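Local coordinates for prolyl-ACP dehydrogenase (Oscillatoria sp., PDB 4IRN), which oxidises proline tethered to an acyl carrier protein, using FAD, in the biosynthesis of the cyanotoxin anatoxin-a, at residues W156-A162 / A200-F206; E132-L136 / Y147-C152; Y193-I199 / A244-E248. All coordinates share one frame; numbering follows the deposited sequence.

Contact 1 of 3, residues W156-A162 / A200-F206; sequences WIASHAA and ADLFIIF. With FAD (flavin-adenine dinucleotide), chain I.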
loop_
_atom_site.group_PDB
_atom_site.type_symbol
_atom_site.label_atom_id
_atom_site.label_comp_id
_atom_site.label_asym_id
_atom_site.label_seq_id
_atom_site.Cartn_x
_atom_site.Cartn_y
_atom_site.Cartn_z
ATOM N N TRP A 156 34.149 18.797 22.170
ATOM C CA TRP A 156 33.123 19.812 22.058
ATOM C C TRP A 156 31.970 19.233 21.263
ATOM O O TRP A 156 32.193 18.552 20.256
ATOM C CB TRP A 156 33.677 21.074 21.388
ATOM C CG TRP A 156 34.179 22.119 22.346
ATOM C CD1 TRP A 156 34.994 21.929 23.425
ATOM C CD2 TRP A 156 33.941 23.530 22.269
ATOM N NE1 TRP A 156 35.234 23.127 24.054
ATOM C CE2 TRP A 156 34.602 24.129 23.365
ATOM C CE3 TRP A 156 33.210 24.348 21.389
ATOM C CZ2 TRP A 156 34.568 25.510 23.597
ATOM C CZ3 TRP A 156 33.171 25.718 21.622
ATOM C CH2 TRP A 156 33.851 26.284 22.707
ATOM N N ILE A 157 30.743 19.459 21.751
ATOM C CA ILE A 157 29.532 18.988 21.099
ATOM C C ILE A 157 28.781 20.184 20.536
ATOM O O ILE A 157 28.809 21.270 21.118
ATOM C CB ILE A 157 28.693 18.110 22.066
ATOM C CG1 ILE A 157 29.432 16.801 22.356
ATOM C CG2 ILE A 157 27.304 17.806 21.532
ATOM C CD1 ILE A 157 29.674 16.522 23.778
ATOM N N ALA A 158 28.168 20.003 19.369
ATOM C CA ALA A 158 27.433 21.081 18.731
ATOM C C ALA A 158 25.947 20.760 18.538
ATOM O O ALA A 158 25.562 19.594 18.410
ATOM C CB ALA A 158 28.088 21.471 17.415
ATOM N N SER A 159 25.121 21.815 18.565
ATOM C CA SER A 159 23.683 21.773 18.387
ATOM C C SER A 159 23.291 22.701 17.254
ATOM O O SER A 159 23.947 23.720 17.021
ATOM C CB SER A 159 22.970 22.186 19.670
ATOM O OG SER A 159 22.960 21.124 20.606
ATOM N N HIS A 160 22.234 22.323 16.537
ATOM C CA HIS A 160 21.673 23.071 15.428
ATOM C C HIS A 160 20.272 23.488 15.883
ATOM O O HIS A 160 19.407 22.628 16.055
ATOM C CB HIS A 160 21.652 22.185 14.164
ATOM C CG HIS A 160 20.972 22.784 12.968
ATOM N ND1 HIS A 160 19.615 22.570 12.745
ATOM C CD2 HIS A 160 21.458 23.555 11.978
ATOM C CE1 HIS A 160 19.335 23.207 11.623
ATOM N NE2 HIS A 160 20.406 23.817 11.130
ATOM N N ALA A 161 20.079 24.792 16.175
ATOM C CA ALA A 161 18.793 25.333 16.628
ATOM C C ALA A 161 18.196 26.263 15.582
ATOM O O ALA A 161 18.621 27.416 15.440
ATOM C CB ALA A 161 18.944 26.045 17.961
ATOM N N ALA A 162 17.230 25.716 14.809
ATOM C CA ALA A 162 16.542 26.418 13.728
ATOM C C ALA A 162 15.043 26.429 13.912
ATOM O O ALA A 162 14.445 27.489 13.782
ATOM C CB ALA A 162 16.902 25.807 12.392
ATOM N N ALA A 200 25.740 20.417 24.668
ATOM C CA ALA A 200 26.453 21.182 23.633
ATOM C C ALA A 200 27.334 22.278 24.189
ATOM O O ALA A 200 26.987 22.914 25.183
ATOM C CB ALA A 200 25.483 21.778 22.631
ATOM N N ASP A 201 28.463 22.516 23.512
ATOM C CA ASP A 201 29.443 23.543 23.842
ATOM C C ASP A 201 29.326 24.715 22.869
ATOM O O ASP A 201 29.659 25.845 23.235
ATOM C CB ASP A 201 30.859 22.958 23.847
ATOM C CG ASP A 201 31.058 21.886 24.901
ATOM O OD1 ASP A 201 31.124 22.238 26.101
ATOM O OD2 ASP A 201 31.107 20.686 24.532
ATOM N N LEU A 202 28.835 24.445 21.641
ATOM C CA LEU A 202 28.601 25.444 20.595
ATOM C C LEU A 202 27.204 25.272 19.969
ATOM O O LEU A 202 26.786 24.148 19.663
ATOM C CB LEU A 202 29.714 25.399 19.522
ATOM C CG LEU A 202 29.726 26.514 18.454
ATOM C CD1 LEU A 202 30.164 27.874 19.048
ATOM C CD2 LEU A 202 30.632 26.139 17.297
ATOM N N PHE A 203 26.492 26.395 19.795
ATOM C CA PHE A 203 25.144 26.418 19.252
ATOM C C PHE A 203 25.095 27.118 17.901
ATOM O O PHE A 203 25.527 28.262 17.787
ATOM C CB PHE A 203 24.186 27.090 20.250
ATOM C CG PHE A 203 23.931 26.281 21.502
ATOM C CD1 PHE A 203 24.780 26.379 22.600
ATOM C CD2 PHE A 203 22.824 25.441 21.595
ATOM C CE1 PHE A 203 24.539 25.630 23.759
ATOM C CE2 PHE A 203 22.586 24.691 22.756
ATOM C CZ PHE A 203 23.444 24.794 23.830
ATOM N N ILE A 204 24.592 26.418 16.873
ATOM C CA ILE A 204 24.408 26.969 15.527
ATOM C C ILE A 204 22.950 27.463 15.481
ATOM O O ILE A 204 22.022 26.656 15.418
ATOM C CB ILE A 204 24.764 25.945 14.401
ATOM C CG1 ILE A 204 26.185 25.316 14.570
ATOM C CG2 ILE A 204 24.546 26.510 12.995
ATOM C CD1 ILE A 204 27.399 26.271 14.605
ATOM N N ILE A 205 22.760 28.770 15.567
ATOM C CA ILE A 205 21.445 29.404 15.651
ATOM C C ILE A 205 21.036 30.176 14.404
ATOM O O ILE A 205 21.786 31.007 13.911
ATOM C CB ILE A 205 21.334 30.240 16.959
ATOM C CG1 ILE A 205 21.818 29.395 18.167
ATOM C CG2 ILE A 205 19.952 30.859 17.137
ATOM C CD1 ILE A 205 21.224 29.624 19.508
ATOM N N PHE A 206 19.811 29.908 13.927
ATOM C CA PHE A 206 19.205 30.552 12.762
ATOM C C PHE A 206 18.257 31.636 13.237
ATOM O O PHE A 206 17.260 31.340 13.885
ATOM C CB PHE A 206 18.527 29.507 11.850
ATOM C CG PHE A 206 19.548 28.698 11.080
ATOM C CD1 PHE A 206 20.121 27.553 11.633
ATOM C CD2 PHE A 206 19.952 29.089 9.810
ATOM C CE1 PHE A 206 21.099 26.829 10.934
ATOM C CE2 PHE A 206 20.917 28.354 9.106
ATOM C CZ PHE A 206 21.482 27.228 9.672
HETATM P PA FAD I . 4.651 21.056 11.638
HETATM O O1A FAD I . 5.736 21.665 10.842
HETATM O O2A FAD I . 3.908 21.825 12.720
HETATM O O5B FAD I . 3.492 20.581 10.678
HETATM C C5B FAD I . 2.377 19.843 11.206
HETATM C C4B FAD I . 2.013 18.771 10.214
HETATM O O4B FAD I . 1.469 19.381 9.032
HETATM C C3B FAD I . 3.164 17.858 9.788
HETATM O O3B FAD I . 2.860 16.519 10.148
HETATM C C2B FAD I . 3.310 18.048 8.269
HETATM O O2B FAD I . 3.203 16.795 7.612
HETATM C C1B FAD I . 2.107 18.901 7.862
HETATM N N9A FAD I . 2.440 20.039 7.005
HETATM C C8A FAD I . 2.968 21.239 7.401
HETATM N N7A FAD I . 3.222 22.062 6.411
HETATM C C5A FAD I . 2.835 21.359 5.285
HETATM C C6A FAD I . 2.860 21.674 3.904
HETATM N N6A FAD I . 3.302 22.834 3.413
HETATM N N1A FAD I . 2.417 20.737 3.038
HETATM C C2A FAD I . 1.968 19.577 3.522
HETATM N N3A FAD I . 1.884 19.178 4.795
HETATM C C4A FAD I . 2.342 20.108 5.635
HETATM N N1 FAD I . 14.961 21.092 14.684
HETATM C C2 FAD I . 16.088 21.874 14.798
HETATM O O2 FAD I . 16.109 23.019 14.345
HETATM N N3 FAD I . 17.217 21.388 15.455
HETATM C C4 FAD I . 17.332 20.147 16.033
HETATM O O4 FAD I . 18.381 19.826 16.590
HETATM C C4X FAD I . 16.133 19.314 15.922
HETATM N N5 FAD I . 16.151 18.125 16.480
HETATM C C5X FAD I . 14.981 17.366 16.424
HETATM C C6 FAD I . 14.986 16.098 17.011
HETATM C C7 FAD I . 13.862 15.280 16.976
HETATM C C7M FAD I . 13.937 13.884 17.539
HETATM C C8 FAD I . 12.685 15.751 16.353
HETATM C C8M FAD I . 11.441 14.905 16.279
HETATM C C9 FAD I . 12.671 17.017 15.785
HETATM C C9A FAD I . 13.796 17.837 15.797
HETATM N N10 FAD I . 13.819 19.132 15.206
HETATM C C10 FAD I . 14.968 19.881 15.233
HETATM C "C1'" FAD I . 12.568 19.687 14.642
HETATM C "C2'" FAD I . 12.137 18.872 13.431
HETATM O "O2'" FAD I . 12.904 19.202 12.276
HETATM C "C3'" FAD I . 10.637 19.030 13.185
HETATM O "O3'" FAD I . 9.989 17.782 13.418
HETATM C "C4'" FAD I . 10.272 19.541 11.790
HETATM O "O4'" FAD I . 10.874 20.818 11.567
HETATM C "C5'" FAD I . 8.776 19.558 11.533
HETATM O "O5'" FAD I . 8.132 20.535 12.366
HETATM P P FAD I . 6.839 20.124 13.228
HETATM O O1P FAD I . 6.970 18.762 13.801
HETATM O O2P FAD I . 6.819 21.353 14.104
HETATM O O3P FAD I . 5.457 19.914 12.447
#
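Ile157 O draws the two segments together at their beginning by accepting from Asp201 N at 2.7 Å, tilted out of the carbonyl plane, and, longer but straighter on, from Leu202 N at 3.2 Å. Beyond this double grip the pairing settles into a regular ladder: Ser159 N reaches Leu202 O, Ser159 O takes Ile204 N, Ala161 N returns to Ile204 O, and Ala161 O accepts from Phe206 N. Side by side at 4.7 Å between axes and pointing the same way, strands 158-161 and 202-206 form the parallel pair at one edge of the mixed sheet in the middle, beta-rich domain of the acyl-CoA dehydrogenase fold. Antiparallel partners on strand 218-224 bind the other edge of 202-206. One face carries Ala158, His160, Leu202 and Ile204 and is covered by helices 118-138 and 141-153; the other carries Ser159, Ala161, Phe203 and Ile205. His160 lays its imidazole obliquely beside the Phe206 ring, with centroids 5.1 Å apart and planes at 59°. Along the outer edge of 156-162 the hydrogen bonds to the flavin come from the backbone: FAD N3 donates to His160 O at 2.6 Å, and Ala162 N donates to FAD O2 at 3.0 Å. The other end, at Trp156 and Asp201, lies outside the regular ladder and is partly open to solvent. There Asp201 CB lies over the five-membered ring of Trp156, 3.8 Å from its centroid. With CG turned beside the backbone N (chi1 -63°), the Asp201 carboxylate reaches back so that OD2, through its anti lone pair, accepts Ile157 N at 3.1 Å.

Contact 2 of 3, residues E132-L136 / Y147-C152; sequences EMPLL and YLPLLC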
loop_
_atom_site.group_PDB
_atom_site.type_symbol
_atom_site.label_atom_id
_atom_site.label_comp_id
_atom_site.label_asym_id
_atom_site.label_seq_id
_atom_site.Cartn_x
_atom_site.Cartn_y
_atom_site.Cartn_z
ATOM N N GLU A 132 29.100 20.802 11.923
ATOM C CA GLU A 132 30.470 20.818 11.392
ATOM C C GLU A 132 30.516 21.174 9.906
ATOM O O GLU A 132 31.358 21.983 9.509
ATOM C CB GLU A 132 31.199 19.484 11.635
ATOM C CG GLU A 132 31.546 19.165 13.081
ATOM C CD GLU A 132 32.331 17.883 13.287
ATOM O OE1 GLU A 132 32.275 16.996 12.410
ATOM O OE2 GLU A 132 32.978 17.745 14.344
ATOM N N MET A 133 29.628 20.561 9.089
ATOM C CA MET A 133 29.556 20.799 7.643
ATOM C C MET A 133 29.247 22.256 7.226
ATOM O O MET A 133 30.044 22.801 6.459
ATOM C CB MET A 133 28.640 19.800 6.933
ATOM C CG MET A 133 29.225 18.409 6.797
ATOM S SD MET A 133 30.916 18.278 6.158
ATOM C CE MET A 133 30.774 19.097 4.574
ATOM N N PRO A 134 28.161 22.928 7.716
ATOM C CA PRO A 134 27.952 24.341 7.345
ATOM C C PRO A 134 29.112 25.258 7.777
ATOM O O PRO A 134 29.415 26.220 7.063
ATOM C CB PRO A 134 26.648 24.711 8.055
ATOM C CG PRO A 134 26.516 23.735 9.151
ATOM C CD PRO A 134 27.105 22.464 8.639
ATOM N N LEU A 135 29.768 24.952 8.927
ATOM C CA LEU A 135 30.937 25.681 9.446
ATOM C C LEU A 135 32.140 25.527 8.484
ATOM O O LEU A 135 32.839 26.502 8.221
ATOM C CB LEU A 135 31.288 25.199 10.878
ATOM C CG LEU A 135 32.580 25.701 11.558
ATOM C CD1 LEU A 135 32.614 27.212 11.676
ATOM C CD2 LEU A 135 32.720 25.101 12.937
ATOM N N LEU A 136 32.352 24.307 7.948
ATOM C CA LEU A 136 33.432 24.016 7.006
ATOM C C LEU A 136 33.238 24.769 5.674
ATOM O O LEU A 136 34.208 25.289 5.112
ATOM C CB LEU A 136 33.542 22.482 6.787
ATOM C CG LEU A 136 34.530 21.976 5.715
ATOM C CD1 LEU A 136 35.967 22.280 6.093
ATOM C CD2 LEU A 136 34.363 20.501 5.487
ATOM N N TYR A 147 36.948 26.694 15.848
ATOM C CA TYR A 147 35.875 25.760 16.192
ATOM C C TYR A 147 35.944 24.326 15.667
ATOM O O TYR A 147 35.558 23.409 16.393
ATOM C CB TYR A 147 34.498 26.388 15.956
ATOM C CG TYR A 147 34.214 27.592 16.832
ATOM C CD1 TYR A 147 34.057 27.456 18.211
ATOM C CD2 TYR A 147 34.043 28.854 16.277
ATOM C CE1 TYR A 147 33.767 28.555 19.016
ATOM C CE2 TYR A 147 33.749 29.961 17.072
ATOM C CZ TYR A 147 33.615 29.809 18.443
ATOM O OH TYR A 147 33.327 30.904 19.228
ATOM N N LEU A 148 36.418 24.123 14.441
ATOM C CA LEU A 148 36.478 22.795 13.833
ATOM C C LEU A 148 37.381 21.810 14.541
ATOM O O LEU A 148 36.931 20.700 14.792
ATOM C CB LEU A 148 36.781 22.832 12.337
ATOM C CG LEU A 148 35.611 22.982 11.380
ATOM C CD1 LEU A 148 36.122 22.977 9.951
ATOM C CD2 LEU A 148 34.586 21.862 11.560
ATOM N N PRO A 149 38.625 22.179 14.935
ATOM C CA PRO A 149 39.463 21.217 15.664
ATOM C C PRO A 149 38.839 20.776 16.993
ATOM O O PRO A 149 38.999 19.621 17.398
ATOM C CB PRO A 149 40.777 21.982 15.855
ATOM C CG PRO A 149 40.790 22.999 14.792
ATOM C CD PRO A 149 39.364 23.436 14.703
ATOM N N LEU A 150 38.078 21.677 17.632
ATOM C CA LEU A 150 37.391 21.406 18.899
ATOM C C LEU A 150 36.270 20.382 18.771
ATOM O O LEU A 150 36.152 19.507 19.627
ATOM C CB LEU A 150 36.828 22.695 19.500
ATOM C CG LEU A 150 37.814 23.623 20.177
ATOM C CD1 LEU A 150 37.175 24.942 20.444
ATOM C CD2 LEU A 150 38.313 23.035 21.496
ATOM N N LEU A 151 35.430 20.510 17.734
ATOM C CA LEU A 151 34.309 19.598 17.491
ATOM C C LEU A 151 34.809 18.221 17.058
ATOM O O LEU A 151 34.281 17.190 17.464
ATOM C CB LEU A 151 33.389 20.187 16.402
ATOM C CG LEU A 151 32.721 21.531 16.687
ATOM C CD1 LEU A 151 31.907 21.994 15.500
ATOM C CD2 LEU A 151 31.847 21.466 17.926
ATOM N N CYS A 152 35.827 18.241 16.237
ATOM C CA CYS A 152 36.543 17.155 15.630
ATOM C C CYS A 152 37.267 16.287 16.672
ATOM O O CYS A 152 37.144 15.053 16.634
ATOM C CB CYS A 152 37.531 17.779 14.651
ATOM S SG CYS A 152 38.006 16.710 13.304
#
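Tyr147 OH is gripped by Glu224 OE2 and Asn260 ND2, which anchor the far end of the ring while Tyr147 CB, at the near end, receives Leu135 CD2 at 3.7 Å. The phenol thus leads away from the interface, and the part of Tyr147 that meets Leu135 is the root of its side chain, met almost perpendicularly. Leu135 is the central side chain of helix segment 132-136. Its CG stands opposite the backbone N (chi1 173°), which carries CD2 between Tyr147 CB, Leu148 CG at 3.9 Å and Leu151 CD1 at 4.1 Å. Leu148 answers from the other helix: it lies alongside Leu135, pointing the opposite way, sends CD1 across to Leu136 CD1 at 3.9 Å, and rests CD2 against Glu132 O, a carbonyl already engaged by Leu136 N. Helices 118-138 and 141-153 form a helical hairpin of the N-terminal domain; their segments 132-136 and 147-152 run nearly antiparallel (158°), with axes 10.6 Å apart and the leucines interposed. At the other end of the patch the extended chain of Glu132 passes alongside Leu151, with CG 3.7 Å from Leu151 CD1. OE2 ends beside the backbone at Leu151 and Cys152 without bonding to it; a weak hydrogen bond ties it to His127 NE2. Hydrocarbon packing therefore joins the segments, which exchange no hydrogen bond of their own, and the buried Glu132 carboxylate probably owes part of its stabilisation to the neighbouring histidine.

Contact 3 of 3, residues Y193-I199 / A244-E248; sequences YVTNGTI and AEVPE. With FAD (flavin-adenine dinucleotide), chain I.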
loop_
_atom_site.group_PDB
_atom_site.type_symbol
_atom_site.label_atom_id
_atom_site.label_comp_id
_atom_site.label_asym_id
_atom_site.label_seq_id
_atom_site.Cartn_x
_atom_site.Cartn_y
_atom_site.Cartn_z
ATOM N N TYR A 193 12.894 21.777 20.279
ATOM C CA TYR A 193 13.664 20.651 19.713
ATOM C C TYR A 193 15.108 21.036 19.322
ATOM O O TYR A 193 15.352 21.435 18.182
ATOM C CB TYR A 193 12.948 19.929 18.542
ATOM C CG TYR A 193 11.472 19.685 18.763
ATOM C CD1 TYR A 193 11.031 18.797 19.738
ATOM C CD2 TYR A 193 10.514 20.327 17.983
ATOM C CE1 TYR A 193 9.670 18.582 19.957
ATOM C CE2 TYR A 193 9.151 20.108 18.182
ATOM C CZ TYR A 193 8.733 19.230 19.166
ATOM O OH TYR A 193 7.389 19.017 19.364
ATOM N N VAL A 194 16.052 20.937 20.270
ATOM C CA VAL A 194 17.459 21.258 20.009
ATOM C C VAL A 194 18.307 20.036 20.398
ATOM O O VAL A 194 18.716 19.912 21.551
ATOM C CB VAL A 194 17.925 22.584 20.697
ATOM C CG1 VAL A 194 19.355 22.941 20.308
ATOM C CG2 VAL A 194 16.988 23.749 20.383
ATOM N N THR A 195 18.551 19.124 19.432
ATOM C CA THR A 195 19.345 17.904 19.657
ATOM C C THR A 195 20.718 18.275 20.223
ATOM O O THR A 195 21.369 19.179 19.695
ATOM C CB THR A 195 19.421 17.038 18.383
ATOM O OG1 THR A 195 18.100 16.750 17.929
ATOM C CG2 THR A 195 20.168 15.731 18.599
ATOM N N ASN A 196 21.116 17.610 21.334
ATOM C CA ASN A 196 22.389 17.792 22.055
ATOM C C ASN A 196 22.478 19.067 22.919
ATOM O O ASN A 196 23.505 19.288 23.563
ATOM C CB ASN A 196 23.617 17.658 21.117
ATOM C CG ASN A 196 23.696 16.357 20.348
ATOM O OD1 ASN A 196 23.360 15.276 20.859
ATOM N ND2 ASN A 196 24.180 16.426 19.108
ATOM N N GLY A 197 21.408 19.867 22.938
ATOM C CA GLY A 197 21.315 21.130 23.665
ATOM C C GLY A 197 21.851 21.133 25.090
ATOM O O GLY A 197 22.636 22.011 25.451
ATOM N N THR A 198 21.443 20.141 25.899
ATOM C CA THR A 198 21.850 20.003 27.301
ATOM C C THR A 198 23.340 19.620 27.518
ATOM O O THR A 198 23.839 19.714 28.640
ATOM C CB THR A 198 20.885 19.076 28.067
ATOM O OG1 THR A 198 20.495 17.989 27.234
ATOM C CG2 THR A 198 19.654 19.809 28.565
ATOM N N ILE A 199 24.034 19.182 26.465
ATOM C CA ILE A 199 25.452 18.793 26.518
ATOM C C ILE A 199 26.333 19.532 25.489
ATOM O O ILE A 199 27.536 19.300 25.450
ATOM C CB ILE A 199 25.630 17.260 26.409
ATOM C CG1 ILE A 199 25.035 16.739 25.094
ATOM C CG2 ILE A 199 25.014 16.555 27.607
ATOM C CD1 ILE A 199 25.461 15.397 24.664
ATOM N N ALA A 244 19.365 10.166 23.226
ATOM C CA ALA A 244 19.751 11.433 22.603
ATOM C C ALA A 244 18.987 12.539 23.322
ATOM O O ALA A 244 17.765 12.456 23.459
ATOM C CB ALA A 244 19.412 11.431 21.116
ATOM N N GLU A 245 19.715 13.545 23.823
ATOM C CA GLU A 245 19.134 14.652 24.581
ATOM C C GLU A 245 18.552 15.756 23.694
ATOM O O GLU A 245 19.284 16.393 22.932
ATOM C CB GLU A 245 20.141 15.185 25.608
ATOM C CG GLU A 245 20.261 14.283 26.827
ATOM C CD GLU A 245 21.305 14.643 27.864
ATOM O OE1 GLU A 245 21.839 15.774 27.821
ATOM O OE2 GLU A 245 21.582 13.786 28.734
ATOM N N VAL A 246 17.223 15.949 23.770
ATOM C CA VAL A 246 16.509 16.950 22.975
ATOM C C VAL A 246 15.682 17.935 23.860
ATOM O O VAL A 246 14.465 17.759 24.033
ATOM C CB VAL A 246 15.695 16.347 21.787
ATOM C CG1 VAL A 246 15.140 17.443 20.880
ATOM C CG2 VAL A 246 16.542 15.372 20.974
ATOM N N PRO A 247 16.333 18.985 24.411
ATOM C CA PRO A 247 15.590 19.973 25.212
ATOM C C PRO A 247 15.071 21.152 24.365
ATOM O O PRO A 247 15.205 21.158 23.138
ATOM C CB PRO A 247 16.657 20.441 26.199
ATOM C CG PRO A 247 17.926 20.417 25.395
ATOM C CD PRO A 247 17.770 19.326 24.359
ATOM N N GLU A 248 14.491 22.158 25.027
ATOM C CA GLU A 248 14.080 23.402 24.382
ATOM C C GLU A 248 15.154 24.423 24.675
ATOM O O GLU A 248 15.923 24.255 25.610
ATOM C CB GLU A 248 12.780 23.932 24.976
ATOM C CG GLU A 248 11.505 23.253 24.524
ATOM C CD GLU A 248 10.322 23.592 25.397
ATOM O OE1 GLU A 248 10.370 24.597 26.137
ATOM O OE2 GLU A 248 9.300 22.884 25.298
HETATM P PA FAD I . 4.651 21.056 11.638
HETATM O O1A FAD I . 5.736 21.665 10.842
HETATM O O2A FAD I . 3.908 21.825 12.720
HETATM O O5B FAD I . 3.492 20.581 10.678
HETATM C C5B FAD I . 2.377 19.843 11.206
HETATM C C4B FAD I . 2.013 18.771 10.214
HETATM O O4B FAD I . 1.469 19.381 9.032
HETATM C C3B FAD I . 3.164 17.858 9.788
HETATM O O3B FAD I . 2.860 16.519 10.148
HETATM C C2B FAD I . 3.310 18.048 8.269
HETATM O O2B FAD I . 3.203 16.795 7.612
HETATM C C1B FAD I . 2.107 18.901 7.862
HETATM N N9A FAD I . 2.440 20.039 7.005
HETATM C C8A FAD I . 2.968 21.239 7.401
HETATM N N7A FAD I . 3.222 22.062 6.411
HETATM C C5A FAD I . 2.835 21.359 5.285
HETATM C C6A FAD I . 2.860 21.674 3.904
HETATM N N6A FAD I . 3.302 22.834 3.413
HETATM N N1A FAD I . 2.417 20.737 3.038
HETATM C C2A FAD I . 1.968 19.577 3.522
HETATM N N3A FAD I . 1.884 19.178 4.795
HETATM C C4A FAD I . 2.342 20.108 5.635
HETATM N N1 FAD I . 14.961 21.092 14.684
HETATM C C2 FAD I . 16.088 21.874 14.798
HETATM O O2 FAD I . 16.109 23.019 14.345
HETATM N N3 FAD I . 17.217 21.388 15.455
HETATM C C4 FAD I . 17.332 20.147 16.033
HETATM O O4 FAD I . 18.381 19.826 16.590
HETATM C C4X FAD I . 16.133 19.314 15.922
HETATM N N5 FAD I . 16.151 18.125 16.480
HETATM C C5X FAD I . 14.981 17.366 16.424
HETATM C C6 FAD I . 14.986 16.098 17.011
HETATM C C7 FAD I . 13.862 15.280 16.976
HETATM C C7M FAD I . 13.937 13.884 17.539
HETATM C C8 FAD I . 12.685 15.751 16.353
HETATM C C8M FAD I . 11.441 14.905 16.279
HETATM C C9 FAD I . 12.671 17.017 15.785
HETATM C C9A FAD I . 13.796 17.837 15.797
HETATM N N10 FAD I . 13.819 19.132 15.206
HETATM C C10 FAD I . 14.968 19.881 15.233
HETATM C "C1'" FAD I . 12.568 19.687 14.642
HETATM C "C2'" FAD I . 12.137 18.872 13.431
HETATM O "O2'" FAD I . 12.904 19.202 12.276
HETATM C "C3'" FAD I . 10.637 19.030 13.185
HETATM O "O3'" FAD I . 9.989 17.782 13.418
HETATM C "C4'" FAD I . 10.272 19.541 11.790
HETATM O "O4'" FAD I . 10.874 20.818 11.567
HETATM C "C5'" FAD I . 8.776 19.558 11.533
HETATM O "O5'" FAD I . 8.132 20.535 12.366
HETATM P P FAD I . 6.839 20.124 13.228
HETATM O O1P FAD I . 6.970 18.762 13.801
HETATM O O2P FAD I . 6.819 21.353 14.104
HETATM O O3P FAD I . 5.457 19.914 12.447
HETATM O O HOH W 1 22.208 14.139 22.865
#
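Glu245 turns CG beside its backbone N (chi1 -77°) and runs extended from there (chi2 175°), placing OE1 where Thr198 OG1 donates to it at 2.7 Å. The hydroxyl comes from the anti side of the carboxylate, 33° out of its plane, and Ile199 CG2 packs against the same oxygen. Two main-chain bonds also cross: Asn196 N meets Glu245 O at 2.7 Å almost head-on, and Val194 N meets Pro247 O at 3.0 Å. A water bridges Asn196 OD1 and Glu245 N, while Asn196 ND2 is held by Ala123 O. Between these ties, residues Val194 to Gly197 make a type II turn, and Pro247 CG lies 3.7 Å from Thr198 CG2. The turn presents Thr195 to the flavin: its N donates to FAD O4 at 2.9 Å and its OG1 to FAD N5 at 2.8 Å. Val246 splits its branches, CG1 at the edge of the Tyr193 ring and CG2 near Thr195 OG1. Tyr193 CB sits 3.5 Å from FAD N10, and its side chain also packs on Ala377 of the second subunit. Tyr193 and Thr195 probably correspond to the Trp-x-Thr of other acyl-CoA dehydrogenases, where the threonine hydroxyl likewise meets N5. Donation to both O4 and N5 suits an oxidised isoalloxazine, whose N5 can accept a hydrogen bond, and would probably draw electron density toward the N5 locus where hydride is received in this family.

Contact 2 comes first along the chain, closing within the N-terminal helical domain before contact 1 opens; the segments of contacts 1 and 3 then alternate, 193-199 leading directly into 200-206. Contact 1 lies between the others, its centre 11 Å from that of contact 2 and 9 Å from that of contact 3, whereas the centres of contacts 2 and 3 are 19 Å apart, and the two do not touch. Helix 141-153 is followed, after a short link, by strand 158-161, and Leu151 and Tyr147 pack on Ala158 and Leu202, joining helical domain to sheet. Ser159 OG, bonded to Thr195 O, ties contact 1 to contact 3, so strand and loop together hold the pyrimidine ring and N5 of one flavin.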